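Long-range contacts in putative alpha-L-fucosidase (Bacteroides thetaiotaomicron VPI-5482, PDB 3GZA), which probably hydrolyses alpha-L-fucosidic bonds, as a member of glycoside hydrolase family 29: residues 29-34 / 282-287; 273-278 / 316-321; 79-84 / 127-132. All coordinates share one frame; numbering follows the deposited sequence. Where two conformers were deposited one is given.

Contact 1 (29-34 / 282-287); sequences DLHVFD and EWFWEP. With NA (sodium ion), chain G.
Sodium-bound waters, rather than direct polar bonds, join 29-34 to 282-287, while His31 meets Phe284 ring to ring. The sodium ion takes the carbonyl O of His31 at 2.4 Å, OD1 of Asp34, three waters and the carbonyl O of Ile36. One of these waters donates to Val32 O and, at 2.9 Å, to Trp285 O; another sits in the plane of the His31 imidazole, 2.9 Å from its ND1, and gives Trp285 O a weaker bond. Trp285 thus belongs to the second shell of the ion. The His31 ring itself stands T-shaped on Phe284: its CE1 lies over the centre of the phenyl face, 3.3 Å above the plane, and the two ring planes are at 73°. With chi1 at 54°, His31 CG lies between the backbone N and the carbonyl carbon, and the imidazole turns one edge to the phenyl and ND1 to the water. Val32 fills the flank, CG2 3.8 Å from Phe284 CD1 and CG1 against Trp285 CB. Asp29 brings its backbone N to the phenyl edge, and its OD1 takes Leu30 N at 2.6 Å, 25° out of the carboxylate plane. Tyr38 stacks on His31, and His27 and His82 meet Phe284 edge-to-face, so the phenyl belongs to an aromatic cluster joining loops that follow barrel strands. A serine in place of Phe284 would probably leave the His31 edge without its aromatic face and open a gap beside Val32 CG2. Carbonyl oxygens, one carboxylate and water are the hard oxygen ligands sodium prefers, consistent with an ion that holds together the short 3-10 turn carrying His31 and, through its waters, Trp285 O.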
loop_
_atom_site.group_PDB
_atom_site.type_symbol
_atom_site.label_atom_id
_atom_site.label_comp_id
_atom_site.label_asym_id
_atom_site.label_seq_id
_atom_site.Cartn_x
_atom_site.Cartn_y
_atom_site.Cartn_z
ATOM N N ASP A 29 5.842 3.601 -15.052
ATOM C CA ASP A 29 5.814 3.248 -13.647
ATOM C C ASP A 29 6.718 4.231 -12.924
ATOM O O ASP A 29 7.354 5.082 -13.548
ATOM C CB ASP A 29 6.219 1.764 -13.480
ATOM C CG ASP A 29 5.784 1.132 -12.148
ATOM O OD1 ASP A 29 5.496 1.877 -11.147
ATOM O OD2 ASP A 29 5.763 -0.130 -12.114
ATOM N N LEU A 30 6.789 4.110 -11.586
ATOM C CA LEU A 30 7.464 5.148 -10.781
ATOM C C LEU A 30 8.924 5.399 -11.111
ATOM O O LEU A 30 9.410 6.538 -11.018
ATOM C CB LEU A 30 7.324 4.782 -9.295
ATOM C CG LEU A 30 5.897 4.691 -8.751
ATOM C CD1 LEU A 30 5.912 4.003 -7.361
ATOM C CD2 LEU A 30 5.199 6.082 -8.703
ATOM N N HIS A 31 9.655 4.361 -11.460
ATOM C CA HIS A 31 11.078 4.445 -11.709
ATOM C C HIS A 31 11.414 5.216 -12.982
ATOM O O HIS A 31 12.585 5.546 -13.182
ATOM C CB HIS A 31 11.723 3.048 -11.751
ATOM C CG HIS A 31 11.075 2.111 -12.706
ATOM N ND1 HIS A 31 11.272 2.175 -14.079
ATOM C CD2 HIS A 31 10.154 1.138 -12.503
ATOM C CE1 HIS A 31 10.548 1.236 -14.654
ATOM N NE2 HIS A 31 9.859 0.594 -13.726
ATOM N N VAL A 32 10.440 5.499 -13.854
ATOM C CA VAL A 32 10.722 6.380 -14.979
ATOM C C VAL A 32 11.219 7.764 -14.526
ATOM O O VAL A 32 11.979 8.458 -15.237
ATOM C CB VAL A 32 9.479 6.524 -15.865
ATOM C CG1 VAL A 32 9.589 7.692 -16.841
ATOM C CG2 VAL A 32 9.165 5.189 -16.578
ATOM N N PHE A 33 10.886 8.144 -13.276
ATOM C CA PHE A 33 11.168 9.469 -12.743
ATOM C C PHE A 33 12.374 9.525 -11.820
ATOM O O PHE A 33 12.651 10.614 -11.191
ATOM C CB PHE A 33 9.922 9.941 -11.972
ATOM C CG PHE A 33 8.678 10.023 -12.811
ATOM C CD1 PHE A 33 7.934 8.867 -13.070
ATOM C CD2 PHE A 33 8.262 11.262 -13.304
ATOM C CE1 PHE A 33 6.773 8.957 -13.845
ATOM C CE2 PHE A 33 7.157 11.386 -14.086
ATOM C CZ PHE A 33 6.408 10.243 -14.363
ATOM N N ASP A 34 13.124 8.417 -11.753
ATOM C CA ASP A 34 14.230 8.324 -10.811
ATOM C C ASP A 34 15.600 8.813 -11.292
ATOM O O ASP A 34 16.592 8.717 -10.565
ATOM C CB ASP A 34 14.357 6.925 -10.226
ATOM C CG ASP A 34 14.879 5.900 -11.185
ATOM O OD1 ASP A 34 15.225 6.283 -12.312
ATOM O OD2 ASP A 34 14.927 4.684 -10.820
ATOM N N GLU A 282 14.942 -1.182 -24.583
ATOM C CA GLU A 282 14.304 -0.505 -23.474
ATOM C C GLU A 282 12.797 -0.339 -23.603
ATOM O O GLU A 282 12.344 0.396 -24.456
ATOM C CB GLU A 282 14.928 0.875 -23.290
ATOM C CG GLU A 282 16.439 0.820 -23.248
ATOM C CD GLU A 282 17.039 -0.232 -22.306
ATOM O OE1 GLU A 282 16.756 -0.233 -21.074
ATOM O OE2 GLU A 282 17.904 -1.015 -22.764
ATOM N N TRP A 283 12.048 -1.005 -22.718
ATOM C CA TRP A 283 10.602 -0.893 -22.701
ATOM C C TRP A 283 10.164 0.377 -21.962
ATOM O O TRP A 283 9.039 0.838 -22.123
ATOM C CB TRP A 283 9.979 -2.118 -22.061
ATOM C CG TRP A 283 10.083 -3.350 -22.882
ATOM C CD1 TRP A 283 10.966 -4.349 -22.712
ATOM C CD2 TRP A 283 9.284 -3.709 -24.032
ATOM N NE1 TRP A 283 10.766 -5.329 -23.659
ATOM C CE2 TRP A 283 9.750 -4.946 -24.493
ATOM C CE3 TRP A 283 8.196 -3.118 -24.674
ATOM C CZ2 TRP A 283 9.172 -5.627 -25.576
ATOM C CZ3 TRP A 283 7.675 -3.741 -25.778
ATOM C CH2 TRP A 283 8.118 -5.009 -26.190
ATOM N N PHE A 284 11.020 0.895 -21.109
ATOM C CA PHE A 284 10.774 2.149 -20.353
ATOM C C PHE A 284 11.677 3.306 -20.751
ATOM O O PHE A 284 12.802 3.118 -21.248
ATOM C CB PHE A 284 11.020 1.900 -18.840
ATOM C CG PHE A 284 9.989 1.040 -18.155
ATOM C CD1 PHE A 284 8.833 1.619 -17.691
ATOM C CD2 PHE A 284 10.191 -0.320 -17.947
ATOM C CE1 PHE A 284 7.895 0.857 -16.990
ATOM C CE2 PHE A 284 9.263 -1.069 -17.302
ATOM C CZ PHE A 284 8.077 -0.486 -16.850
ATOM N N TRP A 285 11.174 4.507 -20.518
ATOM C CA TRP A 285 11.981 5.706 -20.684
ATOM C C TRP A 285 13.067 5.708 -19.629
ATOM O O TRP A 285 12.810 5.520 -18.449
ATOM C CB TRP A 285 11.135 6.967 -20.561
ATOM C CG TRP A 285 11.918 8.167 -20.973
ATOM C CD1 TRP A 285 11.971 8.722 -22.232
ATOM C CD2 TRP A 285 12.846 8.929 -20.169
ATOM N NE1 TRP A 285 12.849 9.771 -22.243
ATOM C CE2 TRP A 285 13.384 9.927 -20.994
ATOM C CE3 TRP A 285 13.254 8.873 -18.824
ATOM C CZ2 TRP A 285 14.329 10.834 -20.538
ATOM C CZ3 TRP A 285 14.217 9.782 -18.388
ATOM C CH2 TRP A 285 14.707 10.762 -19.248
ATOM N N GLU A 286 14.279 6.002 -20.068
ATOM C CA GLU A 286 15.477 6.089 -19.257
ATOM C C GLU A 286 16.286 7.257 -19.813
ATOM O O GLU A 286 16.143 7.622 -20.980
ATOM C CB GLU A 286 16.295 4.796 -19.326
ATOM C CG GLU A 286 15.577 3.614 -18.836
ATOM C CD GLU A 286 16.223 2.372 -19.278
ATOM O OE1 GLU A 286 17.255 2.016 -18.718
ATOM O OE2 GLU A 286 15.669 1.715 -20.184
ATOM N N PRO A 287 17.138 7.863 -18.996
ATOM C CA PRO A 287 17.927 8.972 -19.534
ATOM C C PRO A 287 18.901 8.568 -20.630
ATOM O O PRO A 287 19.417 7.431 -20.625
ATOM C CB PRO A 287 18.731 9.463 -18.317
ATOM C CG PRO A 287 17.948 8.919 -17.107
ATOM C CD PRO A 287 17.299 7.657 -17.548
HETATM NA NA NA G . 14.614 5.095 -14.340
HETATM O O HOH W 1 13.217 3.628 -15.738
HETATM O O HOH W 2 14.069 6.651 -16.084
HETATM O O HOH W 3 15.289 3.138 -12.822
#

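Contact 2 (273-278 / 316-321); sequences PLRGAN and GLTPDP
Leu274 N donates to Gly316 O at 2.9 Å, with 178° at the hydrogen. A water adds a second link, donating to the same Gly316 O at 2.7 Å and accepting from Arg275 N, so one carbonyl oxygen receives both. Pro273 and Gly316 pair as a parallel bridge with CA atoms 4.1 Å apart; a CB on Gly316 would sit tightly against Pro273 CA. These are neighbouring parallel strands, 264-273 and 312-317, at their C-terminal ends in the catalytic TIM barrel of the family, where the chain leaves the sheet and Arg275 centres an inverse gamma turn. Apolar contact is made by Leu274, whose CB and CD2 both lie 3.9 Å from Leu317 CD2; Leu333 of helix 327-344 touches both leucines. Of the charged and polar side chains, Arg275 stretches out from CG to NE (chi2 175°, chi3 167°) and brings one guanidinium face to Thr318 OG1, 3.5 Å from NE at an angle too poor for a hydrogen bond. Its NH2 instead forms a salt bridge with Asp329.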
loop_
_atom_site.group_PDB
_atom_site.type_symbol
_atom_site.label_atom_id
_atom_site.label_comp_id
_atom_site.label_asym_id
_atom_site.label_seq_id
_atom_site.Cartn_x
_atom_site.Cartn_y
_atom_site.Cartn_z
ATOM N N PRO A 273 10.648 -3.227 -28.267
ATOM C CA PRO A 273 10.721 -1.816 -27.894
ATOM C C PRO A 273 11.121 -1.014 -29.139
ATOM O O PRO A 273 11.823 -1.538 -30.007
ATOM C CB PRO A 273 11.890 -1.756 -26.915
ATOM C CG PRO A 273 12.517 -3.001 -26.901
ATOM C CD PRO A 273 11.705 -4.035 -27.622
ATOM N N LEU A 274 10.646 0.229 -29.240
ATOM C CA LEU A 274 11.167 1.132 -30.266
ATOM C C LEU A 274 12.641 1.464 -29.986
ATOM O O LEU A 274 13.444 1.578 -30.910
ATOM C CB LEU A 274 10.330 2.402 -30.300
ATOM C CG LEU A 274 10.803 3.490 -31.244
ATOM C CD1 LEU A 274 10.860 3.003 -32.734
ATOM C CD2 LEU A 274 9.923 4.771 -31.095
ATOM N N ARG A 275 12.981 1.604 -28.705
ATOM C CA ARG A 275 14.307 1.946 -28.265
ATOM C C ARG A 275 15.154 0.683 -28.111
ATOM O O ARG A 275 15.516 0.236 -26.990
ATOM C CB ARG A 275 14.239 2.730 -26.986
ATOM C CG ARG A 275 13.685 4.133 -27.221
ATOM C CD ARG A 275 13.488 4.941 -25.943
ATOM N NE ARG A 275 13.260 6.349 -26.294
ATOM C CZ ARG A 275 13.673 7.405 -25.591
ATOM N NH1 ARG A 275 14.268 7.265 -24.414
ATOM N NH2 ARG A 275 13.482 8.631 -26.072
ATOM N N GLY A 276 15.484 0.114 -29.270
ATOM C CA GLY A 276 16.221 -1.146 -29.330
ATOM C C GLY A 276 17.515 -1.117 -30.113
ATOM O O GLY A 276 18.084 -2.162 -30.381
ATOM N N ALA A 277 18.016 0.058 -30.491
ATOM C CA ALA A 277 19.234 0.190 -31.228
ATOM C C ALA A 277 20.455 0.378 -30.322
ATOM O O ALA A 277 20.323 0.613 -29.134
ATOM C CB ALA A 277 19.135 1.424 -32.218
ATOM N N ASN A 278 21.613 0.196 -30.928
ATOM C CA ASN A 278 22.911 0.469 -30.346
ATOM C C ASN A 278 23.170 -0.328 -29.084
ATOM O O ASN A 278 23.884 0.117 -28.198
ATOM C CB ASN A 278 23.011 1.976 -30.062
ATOM C CG ASN A 278 22.786 2.818 -31.330
ATOM O OD1 ASN A 278 23.270 2.474 -32.397
ATOM N ND2 ASN A 278 22.049 3.927 -31.202
ATOM N N GLY A 316 6.826 -1.106 -28.420
ATOM C CA GLY A 316 6.950 -0.564 -27.060
ATOM C C GLY A 316 7.413 0.865 -27.063
ATOM O O GLY A 316 8.579 1.207 -27.448
ATOM N N LEU A 317 6.494 1.712 -26.638
ATOM C CA LEU A 317 6.738 3.146 -26.603
ATOM C C LEU A 317 6.909 3.621 -25.161
ATOM O O LEU A 317 6.355 3.062 -24.220
ATOM C CB LEU A 317 5.591 3.872 -27.295
ATOM C CG LEU A 317 5.301 3.417 -28.728
ATOM C CD1 LEU A 317 4.228 4.309 -29.377
ATOM C CD2 LEU A 317 6.605 3.276 -29.600
ATOM N N THR A 318 7.625 4.733 -25.022
ATOM C CA THR A 318 8.122 5.168 -23.685
ATOM C C THR A 318 7.847 6.627 -23.349
ATOM O O THR A 318 8.697 7.525 -23.656
ATOM C CB THR A 318 9.626 4.914 -23.582
ATOM O OG1 THR A 318 10.359 5.667 -24.554
ATOM C CG2 THR A 318 9.949 3.450 -23.798
ATOM N N PRO A 319 6.717 6.885 -22.679
ATOM C CA PRO A 319 6.500 8.298 -22.247
ATOM C C PRO A 319 7.582 8.672 -21.241
ATOM O O PRO A 319 8.040 7.864 -20.451
ATOM C CB PRO A 319 5.129 8.259 -21.619
ATOM C CG PRO A 319 4.476 7.018 -22.199
ATOM C CD PRO A 319 5.558 6.049 -22.372
ATOM N N ASP A 320 7.965 9.925 -21.306
ATOM C CA ASP A 320 9.080 10.471 -20.518
ATOM C C ASP A 320 8.618 11.089 -19.200
ATOM O O ASP A 320 7.433 11.078 -18.876
ATOM C CB ASP A 320 9.914 11.407 -21.414
ATOM C CG ASP A 320 9.260 12.768 -21.724
ATOM O OD1 ASP A 320 8.289 13.177 -21.038
ATOM O OD2 ASP A 320 9.676 13.387 -22.724
ATOM N N PRO A 321 9.546 11.588 -18.384
ATOM C CA PRO A 321 9.111 12.121 -17.067
ATOM C C PRO A 321 8.286 13.405 -17.115
ATOM O O PRO A 321 7.755 13.820 -16.089
ATOM C CB PRO A 321 10.426 12.368 -16.337
ATOM C CG PRO A 321 11.401 11.476 -17.008
ATOM C CD PRO A 321 11.003 11.509 -18.454
HETATM O O HOH W 4 11.109 1.686 -26.484
#

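Contact 3 (79-84 / 127-132); sequences TATHET and IYIGIR
Thr79 and Tyr128 lie side by side and point the same way, the threonine methyl CG2 over one face of the phenol ring, 3.5 Å above its plane and displaced toward the rim, a CH-pi contact. Thr81 O comes to the edge of that ring, in its plane. The phenol group extends to His82, with OH 3.4 Å from CD2 near the imidazole plane; the rings meet rim to rim at 25°, neither over the other. Backbone bonds set this register: Ala80 N gives a 2.8 Å hydrogen bond to Tyr128 O. Gly130 N is shared between Thr81 OG1, at 2.8 Å, and, weakly, Thr81 O. The hydroxyl reaches it because chi1 of 62° places OG1 between the backbone N and the carbonyl carbon of Thr81. A CB on Gly130 would clash with His82 O, consistent with the glycine there; its CA makes a CA-H...O contact with that oxygen, which also accepts from a water weakly bound by Arg132 N. On the other side of the strand Ala80 CB rests on Ile127 CG2, 3.7 Å away, with Val111 of helix 110-121 touching both. Outward, Thr79 OG1 accepts a hydrogen bond from Tyr28 N, Trp180 meets the Tyr128 ring, and His82 touches Asp29. Parallel strands 75-79 and 124-129 end here at the C-terminal mouth of the TIM barrel, where glycosidases of this fold carry their active site; a buffer molecule and an ethanediol bound near Tyr128 are consistent with such a pocket.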
loop_
_atom_site.group_PDB
_atom_site.type_symbol
_atom_site.label_atom_id
_atom_site.label_comp_id
_atom_site.label_asym_id
_atom_site.label_seq_id
_atom_site.Cartn_x
_atom_site.Cartn_y
_atom_site.Cartn_z
ATOM N N THR A 79 0.331 0.090 -19.334
ATOM C CA THR A 79 0.617 -0.638 -18.115
ATOM C C THR A 79 -0.073 0.038 -16.932
ATOM O O THR A 79 0.418 1.048 -16.395
ATOM C CB THR A 79 2.119 -0.731 -17.835
ATOM O OG1 THR A 79 2.643 0.591 -17.725
ATOM C CG2 THR A 79 2.872 -1.470 -18.941
ATOM N N ALA A 80 -1.211 -0.487 -16.512
ATOM C CA ALA A 80 -1.880 -0.009 -15.325
ATOM C C ALA A 80 -1.066 -0.276 -14.077
ATOM O O ALA A 80 -1.064 0.536 -13.151
ATOM C CB ALA A 80 -3.261 -0.639 -15.201
ATOM N N THR A 81 -0.461 -1.449 -14.032
ATOM C CA THR A 81 0.591 -1.803 -13.050
ATOM C C THR A 81 1.685 -2.562 -13.822
ATOM O O THR A 81 1.473 -3.014 -14.968
ATOM C CB THR A 81 0.181 -2.748 -11.943
ATOM O OG1 THR A 81 -0.221 -4.034 -12.510
ATOM C CG2 THR A 81 -0.973 -2.162 -11.091
ATOM N N HIS A 82 2.850 -2.683 -13.187
ATOM C CA HIS A 82 3.967 -3.368 -13.769
ATOM C C HIS A 82 4.653 -4.165 -12.669
ATOM O O HIS A 82 4.178 -5.254 -12.341
ATOM C CB HIS A 82 4.847 -2.452 -14.623
ATOM C CG HIS A 82 5.895 -3.181 -15.376
ATOM N ND1 HIS A 82 7.197 -3.217 -14.967
ATOM C CD2 HIS A 82 5.829 -3.931 -16.502
ATOM C CE1 HIS A 82 7.905 -3.952 -15.807
ATOM N NE2 HIS A 82 7.092 -4.424 -16.745
ATOM N N GLU A 83 5.749 -3.661 -12.076
ATOM C CA GLU A 83 6.480 -4.373 -11.058
ATOM C C GLU A 83 6.529 -3.708 -9.692
ATOM O O GLU A 83 6.753 -4.388 -8.711
ATOM C CB GLU A 83 7.935 -4.576 -11.503
ATOM C CG GLU A 83 8.097 -5.531 -12.707
ATOM C CD GLU A 83 9.451 -5.418 -13.385
ATOM O OE1 GLU A 83 10.163 -4.387 -13.202
ATOM O OE2 GLU A 83 9.769 -6.313 -14.173
ATOM N N THR A 84 6.316 -2.401 -9.595
ATOM C CA THR A 84 6.458 -1.737 -8.286
ATOM C C THR A 84 5.252 -1.971 -7.397
ATOM O O THR A 84 5.332 -1.784 -6.197
ATOM C CB THR A 84 6.659 -0.225 -8.398
ATOM O OG1 THR A 84 5.444 0.399 -8.855
ATOM C CG2 THR A 84 7.864 0.135 -9.314
ATOM N N ILE A 127 -5.497 -2.770 -21.791
ATOM C CA ILE A 127 -4.862 -2.528 -20.489
ATOM C C ILE A 127 -3.930 -3.682 -20.147
ATOM O O ILE A 127 -4.297 -4.858 -20.293
ATOM C CB ILE A 127 -5.893 -2.314 -19.390
ATOM C CG1 ILE A 127 -6.757 -1.046 -19.638
ATOM C CG2 ILE A 127 -5.148 -2.121 -18.063
ATOM C CD1 ILE A 127 -7.922 -0.814 -18.670
ATOM N N TYR A 128 -2.725 -3.346 -19.734
ATOM C CA TYR A 128 -1.736 -4.311 -19.268
ATOM C C TYR A 128 -1.715 -4.246 -17.746
ATOM O O TYR A 128 -1.712 -3.146 -17.140
ATOM C CB TYR A 128 -0.387 -3.940 -19.872
ATOM C CG TYR A 128 0.895 -4.625 -19.462
ATOM C CD1 TYR A 128 1.397 -4.557 -18.166
ATOM C CD2 TYR A 128 1.636 -5.324 -20.405
ATOM C CE1 TYR A 128 2.581 -5.164 -17.828
ATOM C CE2 TYR A 128 2.829 -5.910 -20.073
ATOM C CZ TYR A 128 3.293 -5.837 -18.767
ATOM O OH TYR A 128 4.517 -6.406 -18.457
ATOM N N ILE A 129 -1.656 -5.407 -17.133
ATOM C CA ILE A 129 -1.688 -5.501 -15.671
ATOM C C ILE A 129 -0.566 -6.444 -15.262
ATOM O O ILE A 129 -0.550 -7.607 -15.661
ATOM C CB ILE A 129 -3.055 -6.083 -15.200
ATOM C CG1 ILE A 129 -4.212 -5.270 -15.778
ATOM C CG2 ILE A 129 -3.104 -6.073 -13.637
ATOM C CD1 ILE A 129 -5.604 -5.880 -15.493
ATOM N N GLY A 130 0.338 -5.957 -14.421
ATOM C CA GLY A 130 1.427 -6.772 -13.896
ATOM C C GLY A 130 1.060 -7.249 -12.501
ATOM O O GLY A 130 0.897 -6.445 -11.563
ATOM N N ILE A 131 0.832 -8.544 -12.345
ATOM C CA ILE A 131 0.534 -9.182 -11.057
ATOM C C ILE A 131 1.626 -10.163 -10.622
ATOM O O ILE A 131 1.588 -10.702 -9.522
ATOM C CB ILE A 131 -0.825 -9.962 -11.088
ATOM C CG1 ILE A 131 -0.807 -11.171 -12.029
ATOM C CG2 ILE A 131 -1.960 -9.042 -11.469
ATOM C CD1 ILE A 131 -2.021 -11.989 -11.873
ATOM N N ARG A 132 2.620 -10.396 -11.492
ATOM C CA ARG A 132 3.656 -11.374 -11.234
ATOM C C ARG A 132 4.717 -10.890 -10.241
ATOM O O ARG A 132 5.262 -11.696 -9.462
ATOM C CB ARG A 132 4.312 -11.730 -12.586
ATOM C CG ARG A 132 5.360 -12.789 -12.515
ATOM C CD ARG A 132 5.811 -13.262 -13.885
ATOM N NE ARG A 132 6.679 -14.442 -13.758
ATOM C CZ ARG A 132 7.587 -14.815 -14.666
ATOM N NH1 ARG A 132 7.742 -14.129 -15.782
ATOM N NH2 ARG A 132 8.326 -15.891 -14.485
HETATM O O HOH W 5 4.192 -8.065 -12.772
#

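Overall arrangement
All three contacts are buried and lie on the same C-terminal side of the barrel. Contacts 2 and 3 each hold a pair of adjacent parallel strands of one sheet and start from a backbone bridge, but contact 2 continues into an arginine and leucines against helix 327-344, and contact 3 into aromatic side chains near the bound small molecules. Contact 1 joins loops alone and relies on sodium, water and rings. It touches both others: Glu282 N probably bonds Arg275 O of contact 2, and Asp29 OD1 bonds Thr84 OG1 of contact 3. Contacts 2 and 3 do not touch, their nearest atoms being about 8 Å apart.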